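Local coordinates for mandelate racemase/muconate lactonizing enzyme family protein (Bradyrhizobium sp. ORS 278, PDB 3TOY), which is a member of the mandelate racemase/muconate lactonizing enzyme family, with a modified barrel domain of the enolase superfamily that binds a metal ion, at residues A[157-162]-A[340-345]; A[182-187]-A[354-359]; A[292-297]-A[320-325]; A[327-332]-A[361-366]. All coordinates share one frame; numbering follows the deposited sequence.

Contact 1. Residues A[157-162]-A[340-345]. With P4C (O-acetaldehydyl-hexaethylene glycol), chain R.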
loop_
_atom_site.group_PDB
_atom_site.type_symbol
_atom_site.label_atom_id
_atom_site.label_comp_id
_atom_site.label_asym_id
_atom_site.label_seq_id
_atom_site.Cartn_x
_atom_site.Cartn_y
_atom_site.Cartn_z
ATOM N N ILE A 157 -36.088 -1.873 18.925
ATOM C CA ILE A 157 -34.955 -1.406 18.114
ATOM C C ILE A 157 -35.191 0.045 17.675
ATOM O O ILE A 157 -36.272 0.380 17.174
ATOM C CB ILE A 157 -34.820 -2.265 16.828
ATOM C CG1 ILE A 157 -34.669 -3.753 17.163
ATOM C CG2 ILE A 157 -33.631 -1.752 15.967
ATOM C CD1 ILE A 157 -33.386 -4.095 17.930
ATOM N N PRO A 158 -34.175 0.924 17.841
ATOM C CA PRO A 158 -34.405 2.301 17.405
ATOM C C PRO A 158 -34.781 2.354 15.926
ATOM O O PRO A 158 -34.209 1.621 15.096
ATOM C CB PRO A 158 -33.058 2.998 17.658
ATOM C CG PRO A 158 -32.342 2.130 18.660
ATOM C CD PRO A 158 -32.845 0.721 18.431
ATOM N N ALA A 159 -35.743 3.212 15.608
ATOM C CA ALA A 159 -36.257 3.318 14.266
ATOM C C ALA A 159 -36.198 4.749 13.758
ATOM O O ALA A 159 -36.171 5.715 14.544
ATOM C CB ALA A 159 -37.713 2.800 14.215
ATOM N N TYR A 160 -36.191 4.895 12.441
ATOM C CA TYR A 160 -36.390 6.209 11.865
ATOM C C TYR A 160 -37.477 6.153 10.824
ATOM O O TYR A 160 -37.727 5.115 10.208
ATOM C CB TYR A 160 -35.113 6.791 11.248
ATOM C CG TYR A 160 -34.589 6.034 10.049
ATOM C CD1 TYR A 160 -35.003 6.362 8.756
ATOM C CD2 TYR A 160 -33.654 5.011 10.205
ATOM C CE1 TYR A 160 -34.526 5.679 7.652
ATOM C CE2 TYR A 160 -33.180 4.306 9.107
ATOM C CZ TYR A 160 -33.607 4.661 7.840
ATOM O OH TYR A 160 -33.102 3.993 6.761
ATOM N N ASP A 161 -38.111 7.305 10.625
ATOM C CA ASP A 161 -39.236 7.410 9.716
ATOM C C ASP A 161 -38.751 7.871 8.340
ATOM O O ASP A 161 -38.137 8.929 8.200
ATOM C CB ASP A 161 -40.259 8.404 10.298
ATOM C CG ASP A 161 -41.688 8.101 9.868
ATOM O OD1 ASP A 161 -41.928 7.061 9.210
ATOM O OD2 ASP A 161 -42.580 8.914 10.204
ATOM N N SER A 162 -39.044 7.072 7.330
ATOM C CA SER A 162 -38.415 7.224 6.049
ATOM C C SER A 162 -39.357 7.880 5.048
ATOM O O SER A 162 -40.377 7.299 4.675
ATOM C CB SER A 162 -37.937 5.838 5.580
ATOM O OG SER A 162 -37.118 5.925 4.434
ATOM N N LEU A 340 -33.503 0.576 12.546
ATOM C CA LEU A 340 -34.504 -0.085 11.713
ATOM C C LEU A 340 -35.231 1.001 10.903
ATOM O O LEU A 340 -35.694 2.009 11.468
ATOM C CB LEU A 340 -35.471 -0.913 12.600
ATOM C CG LEU A 340 -36.578 -1.703 11.864
ATOM C CD1 LEU A 340 -36.974 -2.934 12.676
ATOM C CD2 LEU A 340 -37.808 -0.842 11.558
ATOM N N GLU A 341 -35.275 0.837 9.576
ATOM C CA GLU A 341 -35.957 1.788 8.693
ATOM C C GLU A 341 -37.460 1.528 8.652
ATOM O O GLU A 341 -37.896 0.444 8.252
ATOM C CB GLU A 341 -35.465 1.666 7.245
ATOM C CG GLU A 341 -36.092 2.727 6.311
ATOM C CD GLU A 341 -35.553 2.677 4.891
ATOM O OE1 GLU A 341 -35.020 1.617 4.469
ATOM O OE2 GLU A 341 -35.675 3.703 4.202
ATOM N N VAL A 342 -38.250 2.530 9.011
ATOM C CA VAL A 342 -39.702 2.353 8.932
ATOM C C VAL A 342 -40.237 3.008 7.685
ATOM O O VAL A 342 -40.298 4.236 7.591
ATOM C CB VAL A 342 -40.429 2.931 10.153
ATOM C CG1 VAL A 342 -41.957 2.842 9.952
ATOM C CG2 VAL A 342 -40.010 2.197 11.417
ATOM N N LEU A 343 -40.573 2.169 6.710
ATOM C CA LEU A 343 -41.323 2.563 5.519
ATOM C C LEU A 343 -42.326 1.432 5.312
ATOM O O LEU A 343 -41.946 0.308 5.001
ATOM C CB LEU A 343 -40.394 2.710 4.314
ATOM C CG LEU A 343 -40.937 3.192 2.965
ATOM C CD1 LEU A 343 -42.031 4.226 3.120
ATOM C CD2 LEU A 343 -39.792 3.738 2.113
ATOM N N ASP A 344 -43.609 1.728 5.500
ATOM C CA ASP A 344 -44.613 0.675 5.624
ATOM C C ASP A 344 -45.383 0.440 4.322
ATOM O O ASP A 344 -46.432 1.049 4.098
ATOM C CB ASP A 344 -45.578 1.038 6.761
ATOM C CG ASP A 344 -46.507 -0.105 7.146
ATOM O OD1 ASP A 344 -46.333 -1.237 6.655
ATOM O OD2 ASP A 344 -47.412 0.138 7.967
ATOM N N PHE A 345 -44.869 -0.446 3.473
ATOM C CA PHE A 345 -45.550 -0.774 2.221
ATOM C C PHE A 345 -46.613 -1.858 2.405
ATOM O O PHE A 345 -47.586 -1.913 1.643
ATOM C CB PHE A 345 -44.572 -1.281 1.155
ATOM C CG PHE A 345 -43.649 -0.224 0.596
ATOM C CD1 PHE A 345 -44.147 0.837 -0.154
ATOM C CD2 PHE A 345 -42.274 -0.326 0.784
ATOM C CE1 PHE A 345 -43.292 1.803 -0.676
ATOM C CE2 PHE A 345 -41.403 0.626 0.261
ATOM C CZ PHE A 345 -41.907 1.692 -0.473
HETATM O O1 P4C R . -21.949 4.529 15.718
HETATM C C2 P4C R . -23.260 3.948 15.670
HETATM C C3 P4C R . -23.818 3.734 17.075
HETATM O O4 P4C R . -24.896 2.799 16.958
HETATM C C5 P4C R . -25.572 2.523 18.189
HETATM C C6 P4C R . -27.084 2.396 17.959
HETATM O O7 P4C R . -27.655 3.703 17.904
HETATM C C8 P4C R . -29.040 3.786 17.523
HETATM C C9 P4C R . -29.740 4.782 18.463
HETATM O O10 P4C R . -29.824 6.113 17.955
HETATM C C11 P4C R . -29.885 7.118 18.987
HETATM C C12 P4C R . -28.494 7.518 19.477
HETATM O O13 P4C R . -28.271 8.931 19.374
HETATM C C14 P4C R . -26.885 9.304 19.350
HETATM C C15 P4C R . -26.338 9.467 17.929
HETATM O O16 P4C R . -26.060 10.834 17.583
HETATM C C17 P4C R . -26.033 11.078 16.167
HETATM C C18 P4C R . -26.210 12.562 15.827
HETATM O O19 P4C R . -27.600 12.916 15.767
HETATM C C20 P4C R . -27.856 14.292 16.062
HETATM C C21 P4C R . -29.328 14.506 16.423
HETATM O O22 P4C R . -29.617 14.005 17.733
#

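Contact 2. Residues A[182-187]-A[354-359]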
loop_
_atom_site.group_PDB
_atom_site.type_symbol
_atom_site.label_atom_id
_atom_site.label_comp_id
_atom_site.label_asym_id
_atom_site.label_seq_id
_atom_site.Cartn_x
_atom_site.Cartn_y
_atom_site.Cartn_z
ATOM N N HIS A 182 -45.805 9.154 17.484
ATOM C CA HIS A 182 -45.112 7.871 17.345
ATOM C C HIS A 182 -43.748 7.835 18.048
ATOM O O HIS A 182 -43.133 6.783 18.165
ATOM C CB HIS A 182 -44.977 7.479 15.875
ATOM C CG HIS A 182 -46.283 7.166 15.212
ATOM N ND1 HIS A 182 -46.992 6.011 15.472
ATOM C CD2 HIS A 182 -47.005 7.851 14.293
ATOM C CE1 HIS A 182 -48.095 6.001 14.744
ATOM N NE2 HIS A 182 -48.127 7.106 14.021
ATOM N N GLY A 183 -43.292 8.988 18.520
ATOM C CA GLY A 183 -42.072 9.069 19.304
ATOM C C GLY A 183 -40.784 8.915 18.500
ATOM O O GLY A 183 -39.735 8.652 19.077
ATOM N N PHE A 184 -40.865 9.060 17.178
ATOM C CA PHE A 184 -39.651 9.026 16.321
ATOM C C PHE A 184 -38.643 10.088 16.742
ATOM O O PHE A 184 -39.014 11.234 16.979
ATOM C CB PHE A 184 -40.015 9.257 14.852
ATOM C CG PHE A 184 -40.488 8.021 14.138
ATOM C CD1 PHE A 184 -39.608 6.981 13.863
ATOM C CD2 PHE A 184 -41.807 7.899 13.725
ATOM C CE1 PHE A 184 -40.031 5.836 13.203
ATOM C CE2 PHE A 184 -42.246 6.756 13.059
ATOM C CZ PHE A 184 -41.357 5.720 12.797
ATOM N N ARG A 185 -37.371 9.706 16.824
ATOM C CA ARG A 185 -36.308 10.642 17.152
ATOM C C ARG A 185 -35.313 10.742 15.991
ATOM O O ARG A 185 -34.213 11.239 16.156
ATOM C CB ARG A 185 -35.578 10.194 18.429
ATOM C CG ARG A 185 -36.410 10.274 19.718
ATOM C CD ARG A 185 -36.640 11.720 20.182
ATOM N NE ARG A 185 -37.870 12.286 19.627
ATOM C CZ ARG A 185 -39.035 12.343 20.272
ATOM N NH1 ARG A 185 -39.138 11.887 21.517
ATOM N NH2 ARG A 185 -40.101 12.861 19.673
ATOM N N ALA A 186 -35.720 10.256 14.822
ATOM C CA ALA A 186 -34.878 10.265 13.632
ATOM C C ALA A 186 -35.772 10.233 12.395
ATOM O O ALA A 186 -36.743 9.473 12.358
ATOM C CB ALA A 186 -33.929 9.056 13.658
ATOM N N ILE A 187 -35.442 11.069 11.403
ATOM C CA ILE A 187 -36.198 11.243 10.160
ATOM C C ILE A 187 -35.242 11.184 8.960
ATOM O O ILE A 187 -34.196 11.827 8.989
ATOM C CB ILE A 187 -36.848 12.646 10.107
ATOM C CG1 ILE A 187 -37.814 12.838 11.287
ATOM C CG2 ILE A 187 -37.606 12.833 8.820
ATOM C CD1 ILE A 187 -38.996 11.894 11.222
ATOM N N LEU A 354 -47.247 -3.354 11.149
ATOM C CA LEU A 354 -46.152 -2.854 11.960
ATOM C C LEU A 354 -46.627 -1.823 12.962
ATOM O O LEU A 354 -47.413 -0.949 12.633
ATOM C CB LEU A 354 -45.098 -2.213 11.043
ATOM C CG LEU A 354 -43.814 -1.660 11.688
ATOM C CD1 LEU A 354 -42.869 -2.796 12.035
ATOM C CD2 LEU A 354 -43.152 -0.711 10.715
ATOM N N ARG A 355 -46.138 -1.924 14.189
ATOM C CA ARG A 355 -46.385 -0.900 15.199
ATOM C C ARG A 355 -45.089 -0.208 15.636
ATOM O O ARG A 355 -44.083 -0.867 15.881
ATOM C CB ARG A 355 -47.066 -1.527 16.425
ATOM C CG ARG A 355 -48.581 -1.707 16.255
ATOM C CD ARG A 355 -49.228 -2.466 17.415
ATOM N NE ARG A 355 -49.483 -3.873 17.089
ATOM C CZ ARG A 355 -50.295 -4.287 16.114
ATOM N NH1 ARG A 355 -50.925 -3.407 15.341
ATOM N NH2 ARG A 355 -50.466 -5.586 15.895
ATOM N N VAL A 356 -45.132 1.116 15.739
ATOM C CA VAL A 356 -44.014 1.907 16.253
ATOM C C VAL A 356 -44.380 2.512 17.601
ATOM O O VAL A 356 -45.353 3.254 17.709
ATOM C CB VAL A 356 -43.674 3.049 15.295
ATOM C CG1 VAL A 356 -42.514 3.881 15.834
ATOM C CG2 VAL A 356 -43.354 2.484 13.934
ATOM N N ILE A 357 -43.596 2.196 18.625
ATOM C CA ILE A 357 -43.836 2.720 19.972
ATOM C C ILE A 357 -42.615 3.477 20.517
ATOM O O ILE A 357 -41.529 2.893 20.710
ATOM C CB ILE A 357 -44.211 1.570 20.951
ATOM C CG1 ILE A 357 -45.403 0.767 20.405
ATOM C CG2 ILE A 357 -44.476 2.111 22.364
ATOM C CD1 ILE A 357 -45.775 -0.424 21.270
ATOM N N ASP A 358 -42.793 4.766 20.804
ATOM C CA ASP A 358 -41.695 5.572 21.331
ATOM C C ASP A 358 -40.501 5.506 20.380
ATOM O O ASP A 358 -39.366 5.354 20.814
ATOM C CB ASP A 358 -41.262 5.078 22.716
ATOM C CG ASP A 358 -40.325 6.057 23.424
ATOM O OD1 ASP A 358 -40.394 7.264 23.126
ATOM O OD2 ASP A 358 -39.524 5.624 24.284
ATOM N N GLY A 359 -40.774 5.618 19.083
ATOM C CA GLY A 359 -39.726 5.617 18.062
ATOM C C GLY A 359 -38.926 4.329 17.964
ATOM O O GLY A 359 -37.800 4.335 17.458
HETATM O O HOH W 1 -46.846 5.021 18.667
HETATM O O HOH W 2 -39.304 8.742 21.520
HETATM O O HOH W 3 -36.570 6.999 16.893
#

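Contact 3. Residues A[292-297]-A[320-325]. With ACT (acetate ion), chain F.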
loop_
_atom_site.group_PDB
_atom_site.type_symbol
_atom_site.label_atom_id
_atom_site.label_comp_id
_atom_site.label_asym_id
_atom_site.label_seq_id
_atom_site.Cartn_x
_atom_site.Cartn_y
_atom_site.Cartn_z
ATOM N N MET A 292 -26.656 -0.872 5.277
ATOM C CA MET A 292 -28.063 -1.207 5.512
ATOM C C MET A 292 -28.544 -2.235 4.482
ATOM O O MET A 292 -29.164 -1.872 3.465
ATOM C CB MET A 292 -28.940 0.059 5.458
ATOM C CG MET A 292 -28.732 0.967 4.255
ATOM S SD MET A 292 -29.705 2.501 4.384
ATOM C CE MET A 292 -31.369 1.912 3.903
ATOM N N PRO A 293 -28.231 -3.516 4.716
ATOM C CA PRO A 293 -28.676 -4.529 3.762
ATOM C C PRO A 293 -30.213 -4.566 3.674
ATOM O O PRO A 293 -30.893 -4.177 4.626
ATOM C CB PRO A 293 -28.146 -5.838 4.348
ATOM C CG PRO A 293 -27.065 -5.434 5.333
ATOM C CD PRO A 293 -27.449 -4.083 5.835
ATOM N N ASP A 294 -30.706 -4.991 2.514
ATOM C CA ASP A 294 -32.123 -5.282 2.269
ATOM C C ASP A 294 -32.271 -6.795 2.338
ATOM O O ASP A 294 -31.555 -7.540 1.645
ATOM C CB ASP A 294 -32.474 -4.781 0.859
ATOM C CG ASP A 294 -33.968 -4.886 0.540
ATOM O OD1 ASP A 294 -34.601 -5.901 0.937
ATOM O OD2 ASP A 294 -34.482 -3.950 -0.105
ATOM N N LEU A 295 -33.175 -7.273 3.183
ATOM C CA LEU A 295 -33.363 -8.709 3.283
ATOM C C LEU A 295 -33.696 -9.344 1.928
ATOM O O LEU A 295 -33.444 -10.523 1.747
ATOM C CB LEU A 295 -34.449 -9.046 4.319
ATOM C CG LEU A 295 -33.967 -8.950 5.768
ATOM C CD1 LEU A 295 -35.165 -8.836 6.736
ATOM C CD2 LEU A 295 -33.093 -10.128 6.145
ATOM N N MET A 296 -34.262 -8.575 0.997
ATOM C CA MET A 296 -34.610 -9.118 -0.326
ATOM C C MET A 296 -33.388 -9.330 -1.208
ATOM O O MET A 296 -33.466 -10.037 -2.204
ATOM C CB MET A 296 -35.486 -8.152 -1.115
ATOM C CG MET A 296 -36.739 -7.681 -0.482
ATOM S SD MET A 296 -37.619 -6.791 -1.788
ATOM C CE MET A 296 -36.755 -5.217 -1.911
ATOM N N LYS A 297 -32.272 -8.673 -0.889
ATOM C CA LYS A 297 -31.108 -8.712 -1.818
ATOM C C LYS A 297 -29.870 -9.311 -1.150
ATOM O O LYS A 297 -28.969 -9.832 -1.817
ATOM C CB LYS A 297 -30.798 -7.303 -2.321
ATOM C CG LYS A 297 -31.912 -6.703 -3.162
ATOM C CD LYS A 297 -31.473 -5.438 -3.865
ATOM C CE LYS A 297 -32.519 -4.966 -4.877
ATOM N NZ LYS A 297 -32.096 -3.753 -5.640
ATOM N N SER A 320 -31.226 -1.638 8.631
ATOM C CA SER A 320 -31.992 -2.360 7.637
ATOM C C SER A 320 -32.542 -1.444 6.556
ATOM O O SER A 320 -32.719 -0.238 6.755
ATOM C CB SER A 320 -33.146 -3.132 8.318
ATOM O OG SER A 320 -33.940 -2.233 9.094
ATOM N N HIS A 321 -32.803 -2.035 5.392
ATOM C CA HIS A 321 -33.538 -1.341 4.357
ATOM C C HIS A 321 -34.940 -1.938 4.208
ATOM O O HIS A 321 -35.080 -3.087 3.785
ATOM C CB HIS A 321 -32.864 -1.467 3.009
ATOM C CG HIS A 321 -33.596 -0.737 1.928
ATOM N ND1 HIS A 321 -34.045 -1.354 0.782
ATOM C CD2 HIS A 321 -33.970 0.559 1.831
ATOM C CE1 HIS A 321 -34.659 -0.468 0.018
ATOM N NE2 HIS A 321 -34.618 0.705 0.628
ATOM N N ILE A 322 -35.944 -1.111 4.517
ATOM C CA ILE A 322 -37.364 -1.478 4.494
ATOM C C ILE A 322 -37.648 -2.881 5.042
ATOM O O ILE A 322 -36.957 -3.346 5.949
ATOM C CB ILE A 322 -38.001 -1.219 3.107
ATOM C CG1 ILE A 322 -37.408 -2.152 2.049
ATOM C CG2 ILE A 322 -37.856 0.234 2.740
ATOM C CD1 ILE A 322 -37.972 -1.927 0.659
ATOM N N LEU A 323 -38.707 -3.538 4.570
ATOM C CA LEU A 323 -39.113 -4.815 5.204
ATOM C C LEU A 323 -38.956 -4.761 6.735
ATOM O O LEU A 323 -38.259 -5.596 7.344
ATOM C CB LEU A 323 -38.328 -6.005 4.614
ATOM C CG LEU A 323 -38.878 -6.644 3.321
ATOM C CD1 LEU A 323 -38.824 -5.685 2.131
ATOM C CD2 LEU A 323 -38.184 -7.954 2.988
ATOM N N PRO A 324 -39.611 -3.784 7.372
ATOM C CA PRO A 324 -39.421 -3.573 8.811
ATOM C C PRO A 324 -39.880 -4.744 9.659
ATOM O O PRO A 324 -39.341 -4.966 10.745
ATOM C CB PRO A 324 -40.274 -2.335 9.113
ATOM C CG PRO A 324 -41.229 -2.245 7.994
ATOM C CD PRO A 324 -40.552 -2.815 6.788
ATOM N N GLU A 325 -40.861 -5.503 9.187
ATOM C CA GLU A 325 -41.350 -6.615 10.012
ATOM C C GLU A 325 -40.294 -7.696 10.229
ATOM O O GLU A 325 -40.076 -8.177 11.364
ATOM C CB GLU A 325 -42.635 -7.207 9.405
ATOM C CG GLU A 325 -43.723 -6.146 9.171
ATOM C CD GLU A 325 -43.621 -5.446 7.808
ATOM O OE1 GLU A 325 -42.703 -5.761 7.009
ATOM O OE2 GLU A 325 -44.468 -4.575 7.532
HETATM C C ACT F . -35.433 3.671 -1.356
HETATM O O ACT F . -35.925 3.011 -0.407
HETATM O OXT ACT F . -34.537 4.489 -1.059
HETATM C CH3 ACT F . -35.885 3.498 -2.781
HETATM O O HOH W 4 -34.488 -5.530 5.095
#

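Contact 4. Residues A[327-332]-A[361-366]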
loop_
_atom_site.group_PDB
_atom_site.type_symbol
_atom_site.label_atom_id
_atom_site.label_comp_id
_atom_site.label_asym_id
_atom_site.label_seq_id
_atom_site.Cartn_x
_atom_site.Cartn_y
_atom_site.Cartn_z
ATOM N N SER A 327 -37.087 -7.320 9.423
ATOM C CA SER A 327 -35.866 -6.673 9.933
ATOM C C SER A 327 -35.819 -6.659 11.452
ATOM O O SER A 327 -34.759 -6.794 12.062
ATOM C CB SER A 327 -35.742 -5.258 9.381
ATOM O OG SER A 327 -35.548 -5.301 7.982
ATOM N N ALA A 328 -36.981 -6.499 12.075
ATOM C CA ALA A 328 -37.056 -6.462 13.519
ATOM C C ALA A 328 -36.617 -7.773 14.147
ATOM O O ALA A 328 -36.263 -7.807 15.304
ATOM C CB ALA A 328 -38.470 -6.114 13.950
ATOM N N HIS A 329 -36.664 -8.859 13.373
ATOM C CA HIS A 329 -36.267 -10.158 13.896
ATOM C C HIS A 329 -34.768 -10.433 13.786
ATOM O O HIS A 329 -34.250 -11.294 14.498
ATOM C CB HIS A 329 -37.014 -11.302 13.197
ATOM C CG HIS A 329 -38.444 -11.437 13.621
ATOM N ND1 HIS A 329 -38.844 -12.311 14.611
ATOM C CD2 HIS A 329 -39.567 -10.819 13.183
ATOM C CE1 HIS A 329 -40.155 -12.213 14.772
ATOM N NE2 HIS A 329 -40.620 -11.320 13.914
ATOM N N VAL A 330 -34.070 -9.731 12.892
ATOM C CA VAL A 330 -32.624 -9.969 12.752
ATOM C C VAL A 330 -31.737 -8.895 13.412
ATOM O O VAL A 330 -30.644 -9.212 13.870
ATOM C CB VAL A 330 -32.182 -10.200 11.275
ATOM C CG1 VAL A 330 -32.612 -11.604 10.803
ATOM C CG2 VAL A 330 -32.715 -9.101 10.369
ATOM N N LEU A 331 -32.217 -7.660 13.501
ATOM C CA LEU A 331 -31.424 -6.625 14.184
ATOM C C LEU A 331 -31.033 -6.974 15.631
ATOM O O LEU A 331 -29.910 -6.683 16.070
ATOM C CB LEU A 331 -32.093 -5.258 14.047
ATOM C CG LEU A 331 -31.822 -4.667 12.669
ATOM C CD1 LEU A 331 -32.822 -3.555 12.309
ATOM C CD2 LEU A 331 -30.372 -4.130 12.598
ATOM N N PRO A 332 -31.940 -7.636 16.389
ATOM C CA PRO A 332 -31.568 -7.971 17.761
ATOM C C PRO A 332 -30.405 -8.947 17.902
ATOM O O PRO A 332 -29.852 -9.063 18.997
ATOM C CB PRO A 332 -32.866 -8.596 18.340
ATOM C CG PRO A 332 -33.961 -7.958 17.513
ATOM C CD PRO A 332 -33.367 -7.914 16.116
ATOM N N VAL A 361 -39.132 -0.206 17.307
ATOM C CA VAL A 361 -39.929 -1.288 16.746
ATOM C C VAL A 361 -39.526 -2.612 17.389
ATOM O O VAL A 361 -38.338 -2.903 17.558
ATOM C CB VAL A 361 -39.799 -1.351 15.222
ATOM C CG1 VAL A 361 -40.342 -2.665 14.679
ATOM C CG2 VAL A 361 -40.475 -0.151 14.563
ATOM N N THR A 362 -40.517 -3.406 17.791
ATOM C CA THR A 362 -40.244 -4.704 18.434
ATOM C C THR A 362 -40.741 -5.859 17.558
ATOM O O THR A 362 -41.848 -5.791 17.022
ATOM C CB THR A 362 -40.936 -4.781 19.803
ATOM O OG1 THR A 362 -40.404 -3.756 20.656
ATOM C CG2 THR A 362 -40.694 -6.108 20.435
ATOM N N ALA A 363 -39.933 -6.911 17.402
ATOM C CA ALA A 363 -40.305 -8.061 16.572
ATOM C C ALA A 363 -41.595 -8.687 17.098
ATOM O O ALA A 363 -41.766 -8.810 18.302
ATOM C CB ALA A 363 -39.238 -9.103 16.614
ATOM N N LYS A 364 -42.444 -9.112 16.172
ATOM C CA LYS A 364 -43.705 -9.804 16.476
ATOM C C LYS A 364 -43.662 -11.172 15.841
ATOM O O LYS A 364 -43.307 -11.297 14.665
ATOM C CB LYS A 364 -44.869 -9.019 15.885
ATOM C CG LYS A 364 -45.636 -8.182 16.905
ATOM C CD LYS A 364 -44.694 -7.443 17.854
ATOM C CE LYS A 364 -45.456 -6.770 18.990
ATOM N NZ LYS A 364 -44.551 -5.976 19.853
ATOM N N GLY A 365 -44.019 -12.203 16.607
ATOM C CA GLY A 365 -44.133 -13.561 16.054
ATOM C C GLY A 365 -45.598 -14.009 16.016
ATOM O O GLY A 365 -46.502 -13.178 16.109
ATOM N N PRO A 366 -45.842 -15.317 15.856
ATOM C CA PRO A 366 -44.841 -16.356 15.644
ATOM C C PRO A 366 -44.239 -16.208 14.249
ATOM O O PRO A 366 -44.808 -15.513 13.413
ATOM C CB PRO A 366 -45.670 -17.647 15.712
ATOM C CG PRO A 366 -46.993 -17.246 15.210
ATOM C CD PRO A 366 -47.213 -15.858 15.763
HETATM O O HOH W 5 -37.233 -6.873 18.021
#

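Contact 1. Residues A[157-162]-A[340-345]
Leu340 N donates to Pro158 O (2.8 Å), and Leu340 O receives Tyr160 N; one step on, Val342 N donates to Tyr160 O (2.9 Å) and Val342 O takes Ser162 N. These four backbone hydrogen bonds join strands 157-162 and 340-342, which run parallel with their short axes 35° apart. Tyr160 is thus held through both its N and its O.

The polar side chains meet where Ser162 OG donates to Glu341 OE2 at 2.7 Å, on the anti lone pair, the one turned away from OE1. Glu341 reaches there with CG anti to its backbone N (chi1 -176°) and an extended chain beyond. Its carboxylate has further partners: Lys188 forms a salt bridge with OE2, and Ile322 N is hydrogen-bonded to OE1. Lys188 NZ also meets Tyr160 OH, tying both side chains to the neighbouring strand 186-190.

Among nonpolar contacts, the Tyr160 ring lies across Glu341, whose CA sits over one face, 4.0 Å from the ring centroid, in a CH-pi contact. On the opposite face of the sheet from Tyr160 and Glu341, Ala159 CB touches Val342 CG2 at 3.7 Å. Pro158 CG packs on C9 of the bound O-acetaldehydyl-hexaethylene glycol, also at 3.7 Å. Pairing of the first and last parallel strands in this way closes the modified TIM barrel of the enolase superfamily.

Contact 2. Residues A[182-187]-A[354-359]
Gly183 and Phe184 run close alongside Asp358 and Gly359, with CA atoms 4.1 Å apart for Gly183 and Asp358 and 3.8 Å for Phe184 and Gly359, and a single direct hydrogen bond, Gly359 N to His182 O (2.8 Å), joins the two chains. The contact lies in the barrel domain, where the turn between helix 168-181 and strand 186-190 meets the loop that leads into strand 360-361. Both glycines have positive phi, Gly183 as the residue that breaks the helical course. With no side chain on either, the backbones come near enough for Gly359 CA to approach Gly183 O at 3.2 Å, a CA-H...O contact. The bond to His182 O arrives in the carbonyl plane, on a lone pair.

The side-chain contact is between Phe184 and Val356. Val356 CG1 stands over one face of the phenyl ring, 26° off its normal and 4.1 Å from the centroid, a CH-pi contact in which the two side chains cross at about a right angle. CG1 is the branch anti to the backbone N of Val356 (chi1 180°); CG2 touches Val361 and also reaches the rim of the ring at CZ. Phe184 packs on Ala159 and Asp161 as well, so its ring is in contact with both strand 157-162 and the loop. Elsewhere His182 presents its ring edge to Val356 O. One water completes the joint, accepting from Arg185 N at 2.8 Å and donating to Gly359 O at 3.0 Å.

Contact 3. Residues A[292-297]-A[320-325]
His321 ND1 donates to Asp294 OD2 at 2.8 Å, a His-carboxylate hydrogen bond between two loops at the metal-binding end of the enolase-type barrel. The oxygen lies close to the imidazole plane, whereas the nitrogen comes to the carboxylate from above, 43° out of its plane. At the far edge of the ring His321 NE2 gives a nearly straight bond (172°) to O of an acetate ion, also 2.8 Å long. Held through both nitrogens, the imidazole is fixed in its rotation. The acetate, probably from the crystallisation liquor, is bound by Lys190 and Asn221 as well, and the calcium ion held by Asp219, Glu245 and Glu271 is about 4 Å from the His321 side chain.

Asp294 is itself positioned by an Asx turn: its OD1 accepts from Met296 N at 2.7 Å, leaving OD2 for the histidine. The backbones are tied by His321 N to Pro293 O, and by a water that accepts from Leu295 N and donates to His321 O.

Apolar groups pack around these bonds. Ile322 CG1 lies over one face of the imidazole, while the bent end of Met292 brings CE to His321 CD2 at 3.6 Å. Farther along, at the N-cap position of helix 324-330, the side chains of Leu323 and Met296 cross at about a right angle, Leu323 CD2 lying 3.8 Å from Met296 CG and 4.1 Å from Leu295 CB.

Contact 4. Residues A[327-332]-A[361-366]
The imidazole of His329 lies flat against Ala363, whose CB sits over the middle of one face, 3.6 Å from the centroid and only 4° off the ring normal, a CH-pi contact. With chi1 at -75°, His329 CG lies beside the backbone N and opposite the carbonyl carbon, and the second torsion turns the ring broadside to the methyl. In this pose NE2 points past Ala363 and donates to Lys364 O at 2.8 Å. The oxygen is in the ring plane, but the donor stands well above the carbonyl plane, 57° out of it, and uses no lone pair direction. ND1 is hydrogen-bonded to Val147 N, consistent with a neutral imidazole protonated on NE2.

One residue earlier, Ala328 CB packs on Ala363 CB (4.1 Å) and on Val361 CG1 (4.0 Å), the branch anti to its own backbone N. Ala363 CB also rests on Ala328 O at 3.5 Å, and that same oxygen accepts from a water which in turn accepts from Ala363 N. Small side chains thus bring the helix close to the chain leaving strand 360-361. This is the outer layer of a beta/alpha barrel: the helix preceding the last parallel strand, met by the chain that runs on from the short antiparallel strand 360-361.

In the fold
All four contacts gather around the closing seam of the barrel domain. Contact 1, centred 9 Å from the centre of the chain, makes the seam; the centre of contact 2 is about 8 Å from that of contact 1, and strands 157-162 and 186-190 are neighbours in the sheet. Contacts 3 and 4 share helix 324-330, their centres 12 Å apart, and follow one another along the chain, whereas contacts 1, 2 and 4 interleave. Contact 3 is nested within the loops closed by contacts 1 and 2. Glu341 joins contact 1 to contact 3 through Ile322, and Val361 touches contacts 1 and 2. Contacts 1 and 3 approach the calcium site; 2 and 4 lie farther out.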